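Local coordinates for extracellular protein 11-1 (Passalora fulva, PDB 6ZUS) that is a secreted zinc-binding effector of a plant-pathogenic fungus and probably acts as an avirulence protein that is recognised by, or interferes with, plant resistance proteins, at residues 41-53 with 97-109. Sequence-based numbering, arbitrary orientation.
Sequences WKKNDACQGADGF and FDCDVKPYTERVL
With its carboxylate swung opposite the backbone N (chi1 -172°), Asp-45 meets the guanidinium of Arg-107, whose chain bends at chi3 (-53°) to present its NE side. The two groups lie nearly coplanar, a side-on bidentate salt bridge in which NE of Arg-107 reaches OD1 of Asp-45 at 2.8 Å and NH2 of Arg-107 reaches OD2 of Asp-45 at 2.9 Å. Cys-47 N also donates to OD2 of Asp-45, from above the carboxylate plane, closing an Asx turn, while NH1 and NH2 of Arg-107 both grip the carbonyl O of Asp-98; rotation of both charged groups is thereby restricted. Beside them the Cys-47–Cys-99 disulfide (chi3 -73°) joins the loop to the turn between strand 96-98 and helix 101-109, and CB of Ala-46 sits over the centre of the Phe-97 ring. Tyr-104 OH donates to an in-plane lone pair of Gln-48 OE1 at 2.6 Å. At the helix end, Val-108 O accepts from Lys-42 N at 2.9 Å, and CD1 of Leu-109 covers one face of Trp-41. A few specific contacts thus fix a loop lacking regular structure, with Tyr-104 and Phe-53 resting on Ala-82 of strand 71-86 and Trp-41 on Leu-11 of strand 6-20.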
loop_
_atom_site.group_PDB
_atom_site.type_symbol
_atom_site.label_atom_id
_atom_site.label_comp_id
_atom_site.label_asym_id
_atom_site.label_seq_id
_atom_site.Cartn_x
_atom_site.Cartn_y
_atom_site.Cartn_z
ATOM N N TRP A 41 -6.322 -0.520 -7.012
ATOM C CA TRP A 41 -5.847 0.757 -6.421
ATOM C C TRP A 41 -6.299 1.918 -7.310
ATOM O O TRP A 41 -6.256 1.777 -8.556
ATOM C CB TRP A 41 -4.328 0.821 -6.224
ATOM C CG TRP A 41 -3.734 -0.210 -5.325
ATOM C CD1 TRP A 41 -4.345 -1.253 -4.693
ATOM C CD2 TRP A 41 -2.337 -0.282 -5.000
ATOM N NE1 TRP A 41 -3.419 -1.952 -3.965
ATOM C CE2 TRP A 41 -2.175 -1.388 -4.147
ATOM C CE3 TRP A 41 -1.210 0.488 -5.351
ATOM C CZ2 TRP A 41 -0.904 -1.746 -3.657
ATOM C CZ3 TRP A 41 0.019 0.162 -4.824
ATOM C CH2 TRP A 41 0.171 -0.945 -3.987
ATOM N N LYS A 42 -6.715 3.008 -6.687
ATOM C CA LYS A 42 -7.137 4.240 -7.397
ATOM C C LYS A 42 -5.893 4.901 -7.988
ATOM O O LYS A 42 -4.991 5.310 -7.222
ATOM C CB LYS A 42 -7.755 5.299 -6.486
ATOM C CG LYS A 42 -9.140 5.034 -5.934
ATOM C CD LYS A 42 -9.587 6.250 -5.086
ATOM C CE LYS A 42 -10.898 6.019 -4.337
ATOM N NZ LYS A 42 -11.217 7.123 -3.391
ATOM N N LYS A 43 -5.850 5.075 -9.302
ATOM C CA LYS A 43 -4.612 5.635 -9.966
ATOM C C LYS A 43 -4.843 7.091 -10.420
ATOM O O LYS A 43 -3.866 7.725 -10.905
ATOM C CB LYS A 43 -4.114 4.624 -11.013
ATOM C CG LYS A 43 -3.983 3.219 -10.413
ATOM C CD LYS A 43 -2.935 2.328 -10.916
ATOM C CE LYS A 43 -2.899 1.031 -10.133
ATOM N NZ LYS A 43 -4.221 0.366 -10.195
ATOM N N ASN A 44 -5.993 7.671 -10.078
ATOM C CA ASN A 44 -6.344 9.059 -10.457
ATOM C C ASN A 44 -6.780 9.848 -9.228
ATOM O O ASN A 44 -7.625 10.753 -9.364
ATOM C CB ASN A 44 -7.419 9.084 -11.535
ATOM C CG ASN A 44 -8.693 8.454 -11.036
ATOM O OD1 ASN A 44 -8.704 7.826 -9.976
ATOM N ND2 ASN A 44 -9.771 8.622 -11.790
ATOM N N ASP A 45 -6.113 9.635 -8.093
ATOM C CA ASP A 45 -6.317 10.528 -6.925
ATOM C C ASP A 45 -5.957 11.979 -7.307
ATOM O O ASP A 45 -5.015 12.190 -8.093
ATOM C CB ASP A 45 -5.511 10.058 -5.721
ATOM C CG ASP A 45 -5.830 10.829 -4.448
ATOM O OD1 ASP A 45 -6.897 10.541 -3.875
ATOM O OD2 ASP A 45 -5.018 11.705 -4.053
ATOM N N ALA A 46 -6.640 12.959 -6.719
ATOM C CA ALA A 46 -6.339 14.392 -6.901
ATOM C C ALA A 46 -4.858 14.676 -6.608
ATOM O O ALA A 46 -4.282 15.585 -7.270
ATOM C CB ALA A 46 -7.236 15.203 -6.000
ATOM N N CYS A 47 -4.235 13.978 -5.633
ATOM C CA CYS A 47 -2.795 14.164 -5.251
ATOM C C CYS A 47 -1.816 13.464 -6.203
ATOM O O CYS A 47 -0.595 13.654 -6.028
ATOM C CB CYS A 47 -2.533 13.700 -3.827
ATOM S SG CYS A 47 -3.529 14.684 -2.678
ATOM N N GLN A 48 -2.290 12.702 -7.177
ATOM C CA GLN A 48 -1.400 11.937 -8.093
ATOM C C GLN A 48 -0.729 12.909 -9.101
ATOM O O GLN A 48 -1.448 13.667 -9.770
ATOM C CB GLN A 48 -2.170 10.860 -8.876
ATOM C CG GLN A 48 -1.279 9.723 -9.358
ATOM C CD GLN A 48 -0.710 8.936 -8.185
ATOM O OE1 GLN A 48 -1.418 8.633 -7.224
ATOM N NE2 GLN A 48 0.566 8.606 -8.276
ATOM N N GLY A 49 0.600 12.846 -9.247
ATOM C CA GLY A 49 1.323 13.453 -10.366
ATOM C C GLY A 49 1.413 12.512 -11.539
ATOM O O GLY A 49 0.539 11.621 -11.729
ATOM N N ALA A 50 2.426 12.726 -12.368
ATOM C CA ALA A 50 2.611 11.982 -13.628
ATOM C C ALA A 50 3.253 10.606 -13.356
ATOM O O ALA A 50 3.731 10.333 -12.208
ATOM C CB ALA A 50 3.448 12.819 -14.568
ATOM N N ASP A 51 3.273 9.772 -14.385
ATOM C CA ASP A 51 4.128 8.563 -14.469
ATOM C C ASP A 51 3.511 7.370 -13.707
ATOM O O ASP A 51 4.130 6.280 -13.731
ATOM C CB ASP A 51 5.571 8.870 -14.046
ATOM C CG ASP A 51 6.374 9.583 -15.132
ATOM O OD1 ASP A 51 6.136 9.289 -16.327
ATOM O OD2 ASP A 51 7.231 10.384 -14.788
ATOM N N GLY A 52 2.362 7.529 -13.052
ATOM C CA GLY A 52 1.650 6.390 -12.451
ATOM C C GLY A 52 2.504 5.623 -11.441
ATOM O O GLY A 52 3.138 6.249 -10.571
ATOM N N PHE A 53 2.447 4.293 -11.515
ATOM C CA PHE A 53 2.914 3.356 -10.469
ATOM C C PHE A 53 3.929 2.421 -11.104
ATOM O O PHE A 53 3.793 2.063 -12.280
ATOM C CB PHE A 53 1.758 2.543 -9.872
ATOM C CG PHE A 53 0.788 3.393 -9.108
ATOM C CD1 PHE A 53 0.035 4.352 -9.761
ATOM C CD2 PHE A 53 0.737 3.351 -7.737
ATOM C CE1 PHE A 53 -0.830 5.188 -9.069
ATOM C CE2 PHE A 53 -0.137 4.161 -7.034
ATOM C CZ PHE A 53 -0.927 5.079 -7.696
ATOM N N PHE A 97 -7.663 18.421 -0.674
ATOM C CA PHE A 97 -7.149 17.040 -0.450
ATOM C C PHE A 97 -5.878 17.126 0.380
ATOM O O PHE A 97 -4.979 17.957 0.135
ATOM C CB PHE A 97 -6.886 16.336 -1.784
ATOM C CG PHE A 97 -8.153 16.053 -2.546
ATOM C CD1 PHE A 97 -8.755 17.039 -3.328
ATOM C CD2 PHE A 97 -8.747 14.799 -2.499
ATOM C CE1 PHE A 97 -9.914 16.772 -4.041
ATOM C CE2 PHE A 97 -9.913 14.542 -3.204
ATOM C CZ PHE A 97 -10.515 15.539 -3.951
ATOM N N ASP A 98 -5.838 16.294 1.402
ATOM C CA ASP A 98 -4.607 16.079 2.180
ATOM C C ASP A 98 -3.754 15.044 1.439
ATOM O O ASP A 98 -4.205 13.909 1.288
ATOM C CB ASP A 98 -4.959 15.647 3.594
ATOM C CG ASP A 98 -3.788 15.666 4.562
ATOM O OD1 ASP A 98 -2.617 15.860 4.101
ATOM O OD2 ASP A 98 -4.072 15.517 5.797
ATOM N N CYS A 99 -2.549 15.432 1.044
ATOM C CA CYS A 99 -1.639 14.566 0.262
ATOM C C CYS A 99 -0.573 13.919 1.159
ATOM O O CYS A 99 0.278 13.225 0.604
ATOM C CB CYS A 99 -0.988 15.334 -0.874
ATOM S SG CYS A 99 -2.159 16.148 -2.010
ATOM N N ASP A 100 -0.685 14.059 2.483
ATOM C CA ASP A 100 0.188 13.342 3.450
ATOM C C ASP A 100 0.041 11.841 3.224
ATOM O O ASP A 100 -1.023 11.405 2.748
ATOM C CB ASP A 100 -0.133 13.728 4.899
ATOM C CG ASP A 100 0.402 15.143 5.267
ATOM O OD1 ASP A 100 1.040 15.844 4.379
ATOM O OD2 ASP A 100 0.197 15.575 6.443
ATOM N N VAL A 101 1.072 11.077 3.539
ATOM C CA VAL A 101 1.124 9.650 3.122
ATOM C C VAL A 101 -0.057 8.898 3.751
ATOM O O VAL A 101 -0.641 8.043 3.062
ATOM C CB VAL A 101 2.464 8.942 3.403
ATOM C CG1 VAL A 101 3.584 9.596 2.625
ATOM C CG2 VAL A 101 2.782 8.891 4.879
ATOM N N LYS A 102 -0.453 9.180 4.980
ATOM C CA LYS A 102 -1.566 8.409 5.589
ATOM C C LYS A 102 -2.878 8.577 4.809
ATOM O O LYS A 102 -3.437 7.590 4.305
ATOM C CB LYS A 102 -1.712 8.778 7.054
ATOM C CG LYS A 102 -2.948 8.212 7.701
ATOM C CD LYS A 102 -3.006 8.690 9.132
ATOM C CE LYS A 102 -4.016 8.005 10.016
ATOM N NZ LYS A 102 -5.311 7.875 9.341
ATOM N N PRO A 103 -3.449 9.802 4.677
ATOM C CA PRO A 103 -4.732 9.972 3.983
ATOM C C PRO A 103 -4.619 9.541 2.516
ATOM O O PRO A 103 -5.587 8.935 2.024
ATOM C CB PRO A 103 -5.100 11.468 4.160
ATOM C CG PRO A 103 -3.813 12.134 4.539
ATOM C CD PRO A 103 -2.994 11.081 5.277
ATOM N N TYR A 104 -3.517 9.910 1.842
ATOM C CA TYR A 104 -3.295 9.537 0.420
ATOM C C TYR A 104 -3.382 8.007 0.287
ATOM O O TYR A 104 -4.110 7.496 -0.566
ATOM C CB TYR A 104 -1.968 10.082 -0.099
ATOM C CG TYR A 104 -1.550 9.498 -1.420
ATOM C CD1 TYR A 104 -2.094 9.909 -2.635
ATOM C CD2 TYR A 104 -0.571 8.525 -1.476
ATOM C CE1 TYR A 104 -1.723 9.336 -3.846
ATOM C CE2 TYR A 104 -0.188 7.938 -2.671
ATOM C CZ TYR A 104 -0.755 8.336 -3.864
ATOM O OH TYR A 104 -0.337 7.702 -4.997
ATOM N N THR A 105 -2.610 7.262 1.088
ATOM C CA THR A 105 -2.570 5.776 1.034
ATOM C C THR A 105 -3.975 5.221 1.252
ATOM O O THR A 105 -4.443 4.330 0.506
ATOM C CB THR A 105 -1.567 5.196 2.046
ATOM O OG1 THR A 105 -0.283 5.768 1.768
ATOM C CG2 THR A 105 -1.598 3.680 1.966
ATOM N N GLU A 106 -4.677 5.737 2.251
ATOM C CA GLU A 106 -6.044 5.233 2.565
ATOM C C GLU A 106 -7.012 5.488 1.402
ATOM O O GLU A 106 -7.805 4.563 1.110
ATOM C CB GLU A 106 -6.523 5.822 3.885
ATOM C CG GLU A 106 -5.748 5.279 5.035
ATOM C CD GLU A 106 -6.221 5.786 6.391
ATOM O OE1 GLU A 106 -6.982 6.804 6.375
ATOM O OE2 GLU A 106 -5.908 5.139 7.450
ATOM N N ARG A 107 -6.900 6.630 0.697
ATOM C CA ARG A 107 -7.743 6.899 -0.514
ATOM C C ARG A 107 -7.391 5.949 -1.665
ATOM O O ARG A 107 -8.303 5.417 -2.304
ATOM C CB ARG A 107 -7.652 8.360 -0.963
ATOM C CG ARG A 107 -8.270 9.323 0.056
ATOM C CD ARG A 107 -8.518 10.689 -0.568
ATOM N NE ARG A 107 -7.313 11.238 -1.194
ATOM C CZ ARG A 107 -6.390 11.958 -0.568
ATOM N NH1 ARG A 107 -6.569 12.324 0.684
ATOM N NH2 ARG A 107 -5.322 12.384 -1.229
ATOM N N VAL A 108 -6.112 5.727 -1.911
ATOM C CA VAL A 108 -5.634 4.974 -3.097
ATOM C C VAL A 108 -5.823 3.462 -2.877
ATOM O O VAL A 108 -6.220 2.780 -3.847
ATOM C CB VAL A 108 -4.173 5.383 -3.383
ATOM C CG1 VAL A 108 -3.468 4.410 -4.306
ATOM C CG2 VAL A 108 -4.152 6.813 -3.924
ATOM N N LEU A 109 -5.444 2.918 -1.708
ATOM C CA LEU A 109 -5.514 1.471 -1.403
ATOM C C LEU A 109 -6.875 1.112 -0.787
ATOM O O LEU A 109 -7.263 -0.092 -0.866
ATOM C CB LEU A 109 -4.355 1.047 -0.482
ATOM C CG LEU A 109 -3.086 0.581 -1.204
ATOM C CD1 LEU A 109 -2.487 1.688 -2.053
ATOM C CD2 LEU A 109 -2.029 0.033 -0.263
#